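Local coordinates for protein flap endonuclease 1 (Desulfurococcus amylolyticus, PDB 3ORY) that probably cuts the 5' flaps of branched DNA during replication and repair, as a structure-specific nuclease of the XPG/FEN1 family, at residues Y77-I82 against I87-V92; I38-Y43 against N201-G206; T249-D254 against K295-P300; G272-I277 against V288-I293; V231-T236 against K263-V268. All blocks are in the same frame, centred on the assembly; numbering follows the deposited sequence.

Contact 1: residues Y77-I82 against I87-V92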
# COMPACT_ATOMS: atom_id res chain seq x y z
N TYR A 77 -8.79 2.61 12.86
CA TYR A 77 -10.11 2.94 12.32
C TYR A 77 -10.42 2.26 11.00
O TYR A 77 -11.56 1.83 10.79
CB TYR A 77 -10.30 4.46 12.24
CG TYR A 77 -10.41 5.11 13.61
CD1 TYR A 77 -11.52 4.87 14.43
CD2 TYR A 77 -9.41 5.96 14.08
CE1 TYR A 77 -11.63 5.46 15.69
CE2 TYR A 77 -9.52 6.56 15.35
CZ TYR A 77 -10.62 6.29 16.14
OH TYR A 77 -10.73 6.87 17.39
N ARG A 78 -9.43 2.15 10.12
CA ARG A 78 -9.64 1.49 8.83
C ARG A 78 -9.86 -0.01 8.99
O ARG A 78 -10.71 -0.58 8.31
CB ARG A 78 -8.48 1.77 7.87
CG ARG A 78 -8.54 1.03 6.53
CD ARG A 78 -9.78 1.43 5.71
NE ARG A 78 -9.87 2.88 5.53
CZ ARG A 78 -10.57 3.47 4.55
NH1 ARG A 78 -11.22 2.73 3.67
NH2 ARG A 78 -10.60 4.79 4.46
N THR A 79 -9.10 -0.63 9.89
CA THR A 79 -9.25 -2.07 10.13
C THR A 79 -10.64 -2.38 10.69
O THR A 79 -11.26 -3.37 10.30
CB THR A 79 -8.16 -2.65 11.04
OG1 THR A 79 -6.87 -2.41 10.44
CG2 THR A 79 -8.34 -4.16 11.22
N ILE A 80 -11.10 -1.53 11.61
CA ILE A 80 -12.47 -1.63 12.15
C ILE A 80 -13.49 -1.58 11.02
O ILE A 80 -14.37 -2.43 10.95
CB ILE A 80 -12.77 -0.53 13.19
CG1 ILE A 80 -11.95 -0.78 14.46
CG2 ILE A 80 -14.28 -0.50 13.56
CD1 ILE A 80 -12.12 0.29 15.52
N ASN A 81 -13.35 -0.60 10.12
CA ASN A 81 -14.27 -0.45 8.98
C ASN A 81 -14.30 -1.66 8.08
O ASN A 81 -15.36 -2.08 7.61
CB ASN A 81 -13.88 0.75 8.12
CG ASN A 81 -14.21 2.06 8.76
OD1 ASN A 81 -15.29 2.24 9.37
ND2 ASN A 81 -13.30 3.01 8.62
N ILE A 82 -13.11 -2.22 7.84
CA ILE A 82 -12.94 -3.39 6.99
C ILE A 82 -13.68 -4.59 7.60
O ILE A 82 -14.45 -5.27 6.93
CB ILE A 82 -11.43 -3.67 6.76
CG1 ILE A 82 -10.86 -2.63 5.79
CG2 ILE A 82 -11.19 -5.06 6.23
CD1 ILE A 82 -9.34 -2.70 5.65
N ILE A 87 -15.25 -8.12 5.85
CA ILE A 87 -13.96 -8.59 5.32
C ILE A 87 -13.13 -9.18 6.46
O ILE A 87 -13.13 -8.67 7.58
CB ILE A 87 -13.20 -7.46 4.58
CG1 ILE A 87 -13.95 -7.06 3.30
CG2 ILE A 87 -11.78 -7.88 4.24
CD1 ILE A 87 -13.61 -5.66 2.80
N LYS A 88 -12.43 -10.27 6.18
CA LYS A 88 -11.53 -10.88 7.14
C LYS A 88 -10.09 -10.48 6.81
O LYS A 88 -9.46 -11.09 5.95
CB LYS A 88 -11.71 -12.41 7.16
CG LYS A 88 -13.14 -12.83 7.54
CD LYS A 88 -13.29 -14.33 7.63
CE LYS A 88 -14.66 -14.69 8.18
NZ LYS A 88 -15.00 -16.11 7.93
N PRO A 89 -9.58 -9.43 7.47
CA PRO A 89 -8.27 -8.94 7.08
C PRO A 89 -7.11 -9.65 7.78
O PRO A 89 -7.23 -10.07 8.94
CB PRO A 89 -8.31 -7.46 7.49
CG PRO A 89 -9.21 -7.44 8.71
CD PRO A 89 -10.13 -8.66 8.61
N VAL A 90 -6.01 -9.79 7.05
CA VAL A 90 -4.75 -10.24 7.61
C VAL A 90 -3.66 -9.36 6.99
O VAL A 90 -3.66 -9.11 5.78
CB VAL A 90 -4.49 -11.76 7.35
CG1 VAL A 90 -4.71 -12.14 5.88
CG2 VAL A 90 -3.09 -12.19 7.84
N TYR A 91 -2.76 -8.87 7.82
CA TYR A 91 -1.67 -8.03 7.34
C TYR A 91 -0.43 -8.88 7.12
O TYR A 91 -0.29 -9.95 7.72
CB TYR A 91 -1.39 -6.89 8.33
CG TYR A 91 -2.45 -5.80 8.27
CD1 TYR A 91 -2.27 -4.66 7.48
CD2 TYR A 91 -3.64 -5.93 8.99
CE1 TYR A 91 -3.26 -3.66 7.43
CE2 TYR A 91 -4.62 -4.95 8.94
CZ TYR A 91 -4.42 -3.82 8.16
OH TYR A 91 -5.40 -2.87 8.12
N VAL A 92 0.45 -8.43 6.24
CA VAL A 92 1.72 -9.11 6.04
C VAL A 92 2.85 -8.08 6.12
O VAL A 92 2.80 -7.04 5.47
CB VAL A 92 1.77 -9.91 4.70
CG1 VAL A 92 1.41 -9.05 3.50
CG2 VAL A 92 3.13 -10.61 4.53
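Ile82 of helix 70-84 and Ile87, just ahead of strand 88-93, meet at the tight turn where the helix hands the chain back to the sheet. This is the closing half of a beta-alpha-beta crossover, for strand 88-93 runs parallel to strand 37-41; the axes of 77-82 and 88-92 run at 143°, roughly antiparallel. Packing is closest at the turn: the backbone bond from Ile87 N to Ile82 O (3.2 Å) draws the CG2 methyls of Ile82 and Ile87 to 3.5 Å. Beta-branched isoleucines suit this place because each puts a methyl close to the main chain. The same methyl of Ile82 rests on Pro89 CB at 4.0 Å. Contact is looser toward Thr79, whose CG2 comes no nearer to Pro89 CG than 4.2 Å, and on the helix flank away from the strand partly exposed Arg78 reaches for Ser205 O. A phenylalanine at Tyr91 would probably keep the packing of the ring but leave Thr79 OG1 without a donor in this buried setting. That threonine oxygen serves two bonds: it is held by Leu75 O one turn earlier in the helix and, near the plane of the tyrosine ring, accepts from Tyr91 OH at 2.8 Å.

Contact 2: residues I38-Y43 against N201-G206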
# COMPACT_ATOMS: atom_id res chain seq x y z
N ILE A 38 -8.70 -11.00 3.00
CA ILE A 38 -7.88 -10.08 2.22
C ILE A 38 -6.53 -9.93 2.91
O ILE A 38 -6.48 -9.60 4.11
CB ILE A 38 -8.56 -8.70 2.02
CG1 ILE A 38 -9.92 -8.83 1.33
CG2 ILE A 38 -7.65 -7.72 1.26
CD1 ILE A 38 -9.88 -9.38 -0.06
N VAL A 39 -5.45 -10.19 2.18
CA VAL A 39 -4.12 -10.03 2.75
C VAL A 39 -3.54 -8.65 2.41
O VAL A 39 -3.28 -8.34 1.25
CB VAL A 39 -3.18 -11.23 2.43
CG1 VAL A 39 -3.01 -11.44 0.94
CG2 VAL A 39 -1.82 -11.06 3.13
N ILE A 40 -3.36 -7.83 3.44
CA ILE A 40 -3.01 -6.43 3.25
C ILE A 40 -1.53 -6.20 3.50
O ILE A 40 -1.02 -6.49 4.59
CB ILE A 40 -3.84 -5.52 4.21
CG1 ILE A 40 -5.34 -5.80 4.03
CG2 ILE A 40 -3.51 -4.03 3.97
CD1 ILE A 40 -6.22 -5.26 5.20
N ASP A 41 -0.83 -5.69 2.49
CA ASP A 41 0.57 -5.40 2.67
C ASP A 41 0.71 -4.35 3.76
O ASP A 41 0.09 -3.29 3.70
CB ASP A 41 1.24 -4.95 1.38
CG ASP A 41 2.72 -4.76 1.55
OD1 ASP A 41 3.46 -5.76 1.48
OD2 ASP A 41 3.14 -3.61 1.80
N GLY A 42 1.51 -4.70 4.77
CA GLY A 42 1.65 -3.90 5.98
C GLY A 42 2.29 -2.54 5.76
O GLY A 42 1.70 -1.52 6.09
N TYR A 43 3.48 -2.51 5.17
CA TYR A 43 4.20 -1.24 4.96
C TYR A 43 3.41 -0.30 4.07
O TYR A 43 3.33 0.89 4.36
CB TYR A 43 5.63 -1.47 4.39
CG TYR A 43 6.63 -2.08 5.36
CD1 TYR A 43 6.22 -2.59 6.59
CD2 TYR A 43 7.98 -2.17 5.03
CE1 TYR A 43 7.15 -3.17 7.47
CE2 TYR A 43 8.92 -2.73 5.91
CZ TYR A 43 8.49 -3.23 7.12
OH TYR A 43 9.39 -3.81 7.99
N ASN A 201 -7.09 0.49 -3.20
CA ASN A 201 -7.90 1.53 -2.53
C ASN A 201 -8.56 1.11 -1.22
O ASN A 201 -9.27 1.90 -0.60
CB ASN A 201 -8.94 2.17 -3.47
CG ASN A 201 -8.32 2.75 -4.73
OD1 ASN A 201 -8.96 2.79 -5.79
ND2 ASN A 201 -7.10 3.23 -4.62
N LEU A 202 -8.33 -0.13 -0.79
CA LEU A 202 -8.96 -0.64 0.42
C LEU A 202 -8.58 0.16 1.67
O LEU A 202 -9.38 0.30 2.58
CB LEU A 202 -8.64 -2.13 0.61
CG LEU A 202 -9.56 -2.93 1.53
CD1 LEU A 202 -10.88 -3.32 0.84
CD2 LEU A 202 -8.82 -4.17 2.01
N THR A 203 -7.37 0.70 1.69
CA THR A 203 -6.91 1.45 2.86
C THR A 203 -7.31 2.93 2.81
O THR A 203 -7.13 3.65 3.79
CB THR A 203 -5.38 1.36 3.04
OG1 THR A 203 -4.74 1.85 1.86
CG2 THR A 203 -4.96 -0.09 3.29
N ILE A 204 -7.87 3.37 1.68
CA ILE A 204 -8.17 4.79 1.48
C ILE A 204 -9.56 5.07 0.89
O ILE A 204 -9.84 6.21 0.53
CB ILE A 204 -7.11 5.49 0.57
CG1 ILE A 204 -7.03 4.84 -0.82
CG2 ILE A 204 -5.74 5.56 1.27
CD1 ILE A 204 -6.35 5.71 -1.91
N SER A 205 -10.41 4.05 0.80
CA SER A 205 -11.72 4.21 0.15
C SER A 205 -12.67 5.10 0.95
O SER A 205 -12.47 5.31 2.15
CB SER A 205 -12.37 2.85 -0.16
OG SER A 205 -12.56 2.07 1.01
N GLY A 206 -13.69 5.62 0.27
CA GLY A 206 -14.65 6.53 0.89
C GLY A 206 -14.67 7.89 0.22
O GLY A 206 -14.21 8.05 -0.91
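Leu202, with the most surface buried here, sets its CD2 methyl beside two isoleucines of strand 37-41, a central parallel strand of the sheet in this nuclease core. Its CG lies anti to the backbone N (chi1 -160°), which swings the isobutyl group over the strand, and CD2 then stands 3.8 Å from Ile38 CG2. Ile40, two residues along and therefore on the same face of the strand, offers its CD1 to Leu202 CD2 at 4.3 Å. The other branch of Ile40, CG2, faces Thr203 CG2 at the same separation of 4.3 Å, so the isoleucine fork spans two consecutive residues of the connection between strands 197-200 and 206-209. Ala184 of the adjoining strand and Ala45 of helix 42-52 help to enclose the patch. Threonine fits at its edge because it can turn a methyl inward. Across the interface carbon meets only carbon, from methyls at moderate distances; the two segments, one from the N-terminal and one from the I-region of the family, are therefore held here by exclusion of water and dispersion rather than by directional bonds.

Contact 3: residues T249-D254 against K295-P300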
# COMPACT_ATOMS: atom_id res chain seq x y z
N THR A 249 12.80 -1.35 -9.03
CA THR A 249 12.46 -2.26 -7.93
C THR A 249 13.43 -2.04 -6.77
O THR A 249 14.34 -1.21 -6.87
CB THR A 249 12.56 -3.74 -8.38
OG1 THR A 249 13.93 -4.06 -8.62
CG2 THR A 249 11.75 -3.98 -9.67
N ASP A 250 13.27 -2.79 -5.68
CA ASP A 250 14.25 -2.76 -4.59
C ASP A 250 15.67 -3.04 -5.08
O ASP A 250 16.64 -2.56 -4.49
CB ASP A 250 13.91 -3.80 -3.50
CG ASP A 250 12.82 -3.33 -2.56
OD1 ASP A 250 12.66 -2.09 -2.35
OD2 ASP A 250 12.13 -4.21 -2.01
N TYR A 251 15.78 -3.81 -6.16
CA TYR A 251 17.09 -4.23 -6.68
C TYR A 251 17.69 -3.23 -7.67
O TYR A 251 18.82 -3.39 -8.12
CB TYR A 251 16.97 -5.63 -7.30
CG TYR A 251 16.41 -6.60 -6.29
CD1 TYR A 251 17.21 -7.11 -5.27
CD2 TYR A 251 15.06 -6.95 -6.31
CE1 TYR A 251 16.69 -7.96 -4.29
CE2 TYR A 251 14.53 -7.80 -5.36
CZ TYR A 251 15.34 -8.31 -4.35
OH TYR A 251 14.83 -9.15 -3.42
N ASN A 252 16.91 -2.21 -8.02
CA ASN A 252 17.34 -1.13 -8.92
C ASN A 252 16.38 0.05 -8.73
O ASN A 252 15.58 0.34 -9.60
CB ASN A 252 17.43 -1.60 -10.40
CG ASN A 252 16.06 -1.86 -11.05
OD1 ASN A 252 15.18 -2.53 -10.47
ND2 ASN A 252 15.89 -1.35 -12.28
N PRO A 253 16.46 0.71 -7.55
CA PRO A 253 15.41 1.65 -7.10
C PRO A 253 15.12 2.85 -8.00
O PRO A 253 14.00 3.37 -8.01
CB PRO A 253 15.88 2.11 -5.71
CG PRO A 253 17.18 1.46 -5.44
CD PRO A 253 17.53 0.52 -6.55
N ASP A 254 16.12 3.28 -8.78
CA ASP A 254 15.94 4.42 -9.68
C ASP A 254 15.32 4.06 -11.03
O ASP A 254 14.92 4.94 -11.79
CB ASP A 254 17.26 5.15 -9.88
CG ASP A 254 17.81 5.72 -8.58
OD1 ASP A 254 17.00 6.16 -7.73
OD2 ASP A 254 19.05 5.73 -8.42
N LYS A 295 14.03 -13.28 -12.73
CA LYS A 295 13.94 -14.65 -12.20
C LYS A 295 13.60 -14.69 -10.72
O LYS A 295 12.93 -15.62 -10.25
CB LYS A 295 15.21 -15.46 -12.49
CG LYS A 295 15.46 -15.69 -13.98
CD LYS A 295 16.71 -16.56 -14.20
CE LYS A 295 16.95 -16.85 -15.69
NZ LYS A 295 15.73 -17.44 -16.33
N TYR A 296 14.08 -13.69 -9.98
CA TYR A 296 13.72 -13.58 -8.57
C TYR A 296 12.22 -13.29 -8.41
O TYR A 296 11.53 -13.95 -7.63
CB TYR A 296 14.55 -12.52 -7.81
CG TYR A 296 14.06 -12.44 -6.39
CD1 TYR A 296 14.44 -13.40 -5.45
CD2 TYR A 296 13.15 -11.45 -5.99
CE1 TYR A 296 13.96 -13.36 -4.15
CE2 TYR A 296 12.66 -11.41 -4.70
CZ TYR A 296 13.08 -12.36 -3.78
OH TYR A 296 12.59 -12.36 -2.48
N PHE A 297 11.71 -12.30 -9.16
CA PHE A 297 10.27 -12.01 -9.14
C PHE A 297 9.42 -13.24 -9.47
O PHE A 297 8.35 -13.43 -8.90
CB PHE A 297 9.93 -10.84 -10.07
CG PHE A 297 10.01 -9.48 -9.39
CD1 PHE A 297 8.85 -8.81 -9.00
CD2 PHE A 297 11.24 -8.90 -9.11
CE1 PHE A 297 8.91 -7.56 -8.35
CE2 PHE A 297 11.32 -7.64 -8.46
CZ PHE A 297 10.14 -6.98 -8.09
N LEU A 298 9.92 -14.09 -10.37
CA LEU A 298 9.23 -15.34 -10.70
C LEU A 298 9.23 -16.33 -9.56
O LEU A 298 8.29 -17.09 -9.42
CB LEU A 298 9.83 -16.00 -11.96
CG LEU A 298 9.58 -15.30 -13.31
CD1 LEU A 298 10.46 -15.94 -14.39
CD2 LEU A 298 8.11 -15.38 -13.69
N GLN A 299 10.30 -16.36 -8.76
CA GLN A 299 10.40 -17.29 -7.64
C GLN A 299 10.96 -16.60 -6.41
O GLN A 299 12.11 -16.84 -6.04
CB GLN A 299 11.28 -18.49 -8.00
CG GLN A 299 10.78 -19.27 -9.20
CD GLN A 299 11.32 -20.66 -9.24
OE1 GLN A 299 10.80 -21.56 -8.58
NE2 GLN A 299 12.38 -20.86 -10.04
N PRO A 300 10.15 -15.72 -5.79
CA PRO A 300 10.64 -14.90 -4.67
C PRO A 300 10.74 -15.71 -3.39
O PRO A 300 10.20 -16.83 -3.31
CB PRO A 300 9.57 -13.81 -4.54
CG PRO A 300 8.32 -14.47 -5.01
CD PRO A 300 8.74 -15.40 -6.12
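Tyr251 turns the edge of its ring toward the face of Tyr296, an offset edge-to-face pair with centroids 5.5 Å apart and planes at 64°. The two side chains cross at about a right angle, and Tyr251 OH sits over one face of the Tyr296 ring, 3.4 Å from CE2. Pro300 CA also lies against a face of that ring, near its rim. Phe297, the next residue of helix 290-298, approaches the edge of the Tyr251 ring; it and Thr249 come from opposite directions, Phe297 CZ 3.8 Å from Thr249 CG2. The threonine does two jobs at the start of a type I turn. OG1, set between the backbone N and the carbonyl carbon (chi1 68°), accepts from Tyr251 N at 3.1 Å in an ST turn and donates to Asn252 OD1 at 2.7 Å, while CG2 is turned to the phenyl ring. At Thr249 a valine would probably still pack on Phe297 but leave Tyr251 N without that acceptor and Asn252 OD1 with one donor fewer, so the turn would be less firmly fixed. Tyrosine suits both positions of the ring pair because each hydroxyl bonds one oxygen of the Glu166 carboxylate; aromatic packing thus directs two phenol hydroxyls to one carboxylate.

Contact 4: residues G272-I277 against V288-I293. With PO4 (phosphate ion), chain D.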
# COMPACT_ATOMS: atom_id res chain seq x y z
N GLY A 272 10.26 -7.53 -27.04
CA GLY A 272 10.04 -8.84 -26.42
C GLY A 272 10.80 -9.03 -25.12
O GLY A 272 11.24 -10.13 -24.81
N GLY A 273 10.94 -7.96 -24.35
CA GLY A 273 11.69 -8.02 -23.09
C GLY A 273 12.61 -6.83 -22.96
O GLY A 273 12.43 -5.83 -23.64
N ILE A 274 13.62 -6.96 -22.10
CA ILE A 274 14.54 -5.86 -21.85
C ILE A 274 15.85 -6.00 -22.63
O ILE A 274 16.38 -5.01 -23.13
CB ILE A 274 14.84 -5.69 -20.33
CG1 ILE A 274 13.61 -5.15 -19.60
CG2 ILE A 274 16.02 -4.75 -20.11
CD1 ILE A 274 13.73 -5.15 -18.07
N GLU A 275 16.37 -7.23 -22.73
CA GLU A 275 17.73 -7.44 -23.23
C GLU A 275 17.97 -7.00 -24.68
O GLU A 275 19.10 -6.67 -25.06
CB GLU A 275 18.20 -8.89 -23.01
CG GLU A 275 18.56 -9.24 -21.54
CD GLU A 275 19.59 -8.30 -20.88
OE1 GLU A 275 20.09 -8.63 -19.78
OE2 GLU A 275 19.92 -7.23 -21.44
N LYS A 276 16.89 -6.99 -25.47
CA LYS A 276 16.95 -6.58 -26.88
C LYS A 276 16.65 -5.09 -27.12
O LYS A 276 16.90 -4.58 -28.22
CB LYS A 276 16.00 -7.43 -27.71
CG LYS A 276 16.45 -8.86 -27.88
CD LYS A 276 15.40 -9.66 -28.62
CE LYS A 276 16.03 -10.87 -29.28
NZ LYS A 276 15.07 -11.48 -30.23
N ILE A 277 16.11 -4.40 -26.11
CA ILE A 277 15.87 -2.95 -26.20
C ILE A 277 17.21 -2.30 -26.58
O ILE A 277 18.23 -2.58 -25.95
CB ILE A 277 15.31 -2.34 -24.87
CG1 ILE A 277 13.94 -2.95 -24.54
CG2 ILE A 277 15.19 -0.80 -24.94
CD1 ILE A 277 13.36 -2.48 -23.19
N VAL A 288 22.80 -3.11 -13.87
CA VAL A 288 21.74 -3.85 -13.20
C VAL A 288 21.63 -5.25 -13.82
O VAL A 288 21.63 -5.37 -15.04
CB VAL A 288 20.38 -3.10 -13.38
CG1 VAL A 288 19.26 -3.83 -12.71
CG2 VAL A 288 20.45 -1.67 -12.85
N ASP A 289 21.54 -6.29 -13.00
CA ASP A 289 21.36 -7.66 -13.51
C ASP A 289 19.87 -7.92 -13.70
O ASP A 289 19.22 -8.54 -12.85
CB ASP A 289 21.99 -8.69 -12.56
CG ASP A 289 22.08 -10.09 -13.17
OD1 ASP A 289 21.39 -10.39 -14.16
OD2 ASP A 289 22.85 -10.90 -12.62
N VAL A 290 19.32 -7.44 -14.81
CA VAL A 290 17.87 -7.45 -15.02
C VAL A 290 17.30 -8.85 -15.15
O VAL A 290 16.15 -9.08 -14.78
CB VAL A 290 17.42 -6.57 -16.23
CG1 VAL A 290 17.83 -5.10 -16.01
CG2 VAL A 290 17.99 -7.11 -17.55
N ILE A 291 18.09 -9.79 -15.66
CA ILE A 291 17.62 -11.18 -15.80
C ILE A 291 17.48 -11.84 -14.42
O ILE A 291 16.48 -12.51 -14.14
CB ILE A 291 18.51 -12.04 -16.75
CG1 ILE A 291 18.45 -11.47 -18.18
CG2 ILE A 291 18.03 -13.50 -16.74
CD1 ILE A 291 19.37 -12.18 -19.21
N ALA A 292 18.47 -11.64 -13.57
CA ALA A 292 18.41 -12.18 -12.21
C ALA A 292 17.23 -11.60 -11.41
O ALA A 292 16.58 -12.31 -10.64
CB ALA A 292 19.74 -11.95 -11.47
N ILE A 293 16.97 -10.31 -11.59
CA ILE A 293 15.85 -9.65 -10.91
C ILE A 293 14.52 -10.25 -11.39
O ILE A 293 13.65 -10.56 -10.58
CB ILE A 293 15.84 -8.12 -11.10
CG1 ILE A 293 17.10 -7.50 -10.49
CG2 ILE A 293 14.61 -7.51 -10.44
CD1 ILE A 293 17.33 -6.02 -10.88
P PO4 D . 14.83 -10.14 -20.48
O1 PO4 D . 15.63 -9.20 -19.61
O2 PO4 D . 15.48 -11.49 -20.48
O3 PO4 D . 13.44 -10.28 -19.95
O4 PO4 D . 14.81 -9.54 -21.87
O HOH W 1 20.97 -9.55 -16.65
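Bent at chi2 (-54°), the chain of Glu275 brings OE1 across to helix 290-298, where it lies 3.4 Å from Val290 CG2 and beside Ile291 CG1. With CG1 anti to the carbonyl carbon (chi1 -61°), CG2 of Val290 falls between the backbone N and the carbonyl carbon, and this methyl meets Ile274 CG2 at 4.0 Å. Ile274 fits the buried side of the contact, backed by Ile245, whereas the exposed glutamate can keep its carboxylate in water. Between the segments sits a phosphate ion, probably from the crystallisation liquor. Consecutive backbone amides, Ile274 N and Glu275 N, each donate to its O4 at 2.9 Å, the second almost straight at 177°, and Lys294 adds a side-chain bond. Gly273 suits its backbone angles, where a CB would jam against the preceding carbonyl O and also crowd the ion's O4. The amides start a type I turn from Ile274 to Ile277, just beyond helix 261-271. Across the contact, Asp289 is the N-cap of helix 290-298: its OD1 accepts from Ala292 N at 3.2 Å, met from above the carboxylate plane. A water donates to the same OD1 at 2.7 Å, accepts from Ile291 N, and donates weakly to Glu275 OE1.

Contact 5: residues V231-T236 against K263-V268. With PO4 (phosphate ion), chain C.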
# COMPACT_ATOMS: atom_id res chain seq x y z
N VAL A 231 -3.63 -10.90 -20.44
CA VAL A 231 -4.32 -11.13 -21.72
C VAL A 231 -4.71 -9.80 -22.39
O VAL A 231 -4.40 -9.59 -23.56
CB VAL A 231 -5.59 -12.02 -21.56
CG1 VAL A 231 -6.39 -12.09 -22.88
CG2 VAL A 231 -5.23 -13.44 -21.09
N GLN A 232 -5.37 -8.92 -21.63
CA GLN A 232 -5.82 -7.62 -22.17
C GLN A 232 -4.65 -6.78 -22.66
O GLN A 232 -4.74 -6.13 -23.70
CB GLN A 232 -6.61 -6.82 -21.12
CG GLN A 232 -8.03 -7.30 -20.90
CD GLN A 232 -8.83 -7.35 -22.19
OE1 GLN A 232 -8.90 -6.37 -22.94
NE2 GLN A 232 -9.43 -8.51 -22.47
N LEU A 233 -3.55 -6.80 -21.92
CA LEU A 233 -2.34 -6.07 -22.32
C LEU A 233 -1.58 -6.78 -23.44
O LEU A 233 -0.72 -6.19 -24.08
CB LEU A 233 -1.42 -5.82 -21.12
CG LEU A 233 -1.81 -4.70 -20.15
CD1 LEU A 233 -0.77 -4.56 -19.06
CD2 LEU A 233 -1.97 -3.38 -20.87
N GLY A 234 -1.89 -8.06 -23.66
CA GLY A 234 -1.20 -8.87 -24.67
C GLY A 234 0.25 -9.15 -24.31
O GLY A 234 1.12 -9.17 -25.19
N ILE A 235 0.52 -9.34 -23.02
CA ILE A 235 1.88 -9.57 -22.52
C ILE A 235 1.95 -10.82 -21.62
O ILE A 235 0.95 -11.27 -21.09
CB ILE A 235 2.44 -8.34 -21.73
CG1 ILE A 235 1.58 -8.04 -20.49
CG2 ILE A 235 2.55 -7.10 -22.63
CD1 ILE A 235 2.17 -6.97 -19.58
N THR A 236 3.16 -11.36 -21.48
CA THR A 236 3.41 -12.47 -20.58
C THR A 236 3.69 -11.93 -19.19
O THR A 236 3.93 -10.72 -19.02
CB THR A 236 4.64 -13.29 -21.03
OG1 THR A 236 5.79 -12.44 -20.98
CG2 THR A 236 4.44 -13.83 -22.47
N LYS A 263 5.56 4.08 -21.57
CA LYS A 263 6.75 3.86 -22.38
C LYS A 263 7.36 2.50 -22.12
O LYS A 263 7.73 1.79 -23.06
CB LYS A 263 7.78 4.97 -22.15
CG LYS A 263 9.07 4.86 -22.99
CD LYS A 263 8.83 4.99 -24.51
CE LYS A 263 10.05 5.62 -25.19
NZ LYS A 263 9.97 5.63 -26.68
N ALA A 264 7.47 2.13 -20.83
CA ALA A 264 7.98 0.82 -20.44
C ALA A 264 7.15 -0.29 -21.11
O ALA A 264 7.72 -1.24 -21.63
CB ALA A 264 7.97 0.66 -18.91
N LEU A 265 5.83 -0.14 -21.12
CA LEU A 265 4.94 -1.15 -21.72
C LEU A 265 5.18 -1.25 -23.23
O LEU A 265 5.23 -2.35 -23.80
CB LEU A 265 3.47 -0.82 -21.44
CG LEU A 265 2.43 -1.60 -22.25
CD1 LEU A 265 2.39 -3.09 -21.85
CD2 LEU A 265 1.05 -0.96 -22.13
N GLN A 266 5.32 -0.09 -23.86
CA GLN A 266 5.57 -0.00 -25.29
C GLN A 266 6.90 -0.69 -25.63
O GLN A 266 6.96 -1.49 -26.56
CB GLN A 266 5.59 1.47 -25.71
CG GLN A 266 4.94 1.77 -27.04
CD GLN A 266 4.85 3.26 -27.31
OE1 GLN A 266 5.67 4.04 -26.82
NE2 GLN A 266 3.87 3.67 -28.10
N LEU A 267 7.94 -0.41 -24.84
CA LEU A 267 9.28 -0.95 -25.10
C LEU A 267 9.39 -2.47 -24.96
O LEU A 267 10.00 -3.15 -25.80
CB LEU A 267 10.33 -0.28 -24.21
CG LEU A 267 10.64 1.19 -24.46
CD1 LEU A 267 11.66 1.72 -23.44
CD2 LEU A 267 11.13 1.43 -25.90
N VAL A 268 8.83 -2.99 -23.88
CA VAL A 268 8.87 -4.43 -23.62
C VAL A 268 8.13 -5.18 -24.72
O VAL A 268 8.59 -6.23 -25.18
CB VAL A 268 8.32 -4.76 -22.21
CG1 VAL A 268 8.07 -6.24 -22.07
CG2 VAL A 268 9.31 -4.28 -21.13
P PO4 C . 4.17 7.51 -18.96
O1 PO4 C . 4.90 8.22 -17.84
O2 PO4 C . 5.18 6.88 -19.90
O3 PO4 C . 3.23 6.48 -18.39
O4 PO4 C . 3.34 8.52 -19.74
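Leu233 and Leu265 face each other with their CA atoms 8.8 Å apart, where helix 226-233 ends in a Schellman motif and the chain, turning through Gly234 at a phi of 68°, passes alongside helix 261-271. Glycine suits the turn because that positive phi costs it little, and Gly234 N closes the last helical turn on Val231 O at 2.9 Å. Leu265 carries the contact from 263-268. With chi1 at 168° the Leu265 chain leaves its own amide nitrogen behind and extends toward the bend at 233-235, and each branch has its own partner: CD2 lies 4.1 Å from Leu233 CD2, and CD1 an equal 4.1 Å from Ile235 CG2. The fork thus straddles Gly234, and the side chains of Ile235 and Leu265 cross at about a right angle. Leucine serves well here, since its two methyls can reach two neighbours at once. At the N-terminal end of 263-268, Lys263 N gives a bond of 3.3 Å to O2 of a phosphate ion, probably from the crystallisation liquor, which Lys262 N also binds; amides at the corresponding helix start bind a DNA phosphate in helix-hairpin-helix motifs of related nucleases, and may do so here. Helix 237-247 covers one side of the contact: its Ile243 touches both Ile235 and Leu265, while Val268 packs on Asn239 and Leu246 of the same helix.

Contacts 1 and 2 share the central sheet: strands 88-93 and 37-41 are neighbours in it, the contact centres are 8 Å apart, and contact 1 is nested inside the loop that contact 2 closes. The other three lie in the helical region that follows. Contact 5 closes before contact 4 opens, helix 261-271 leading from one to the other; contacts 3 and 4 share helix 290-298, centres 11 Å apart. Contact 4 is nested within contact 3, and the segments of 3 and 5 alternate along the chain. Contacts 1 and 4, about 38 Å apart between centres, lie on opposite sides of the chain's centre. The nuclease core and a helical unit probably gripping duplex DNA are each tied internally.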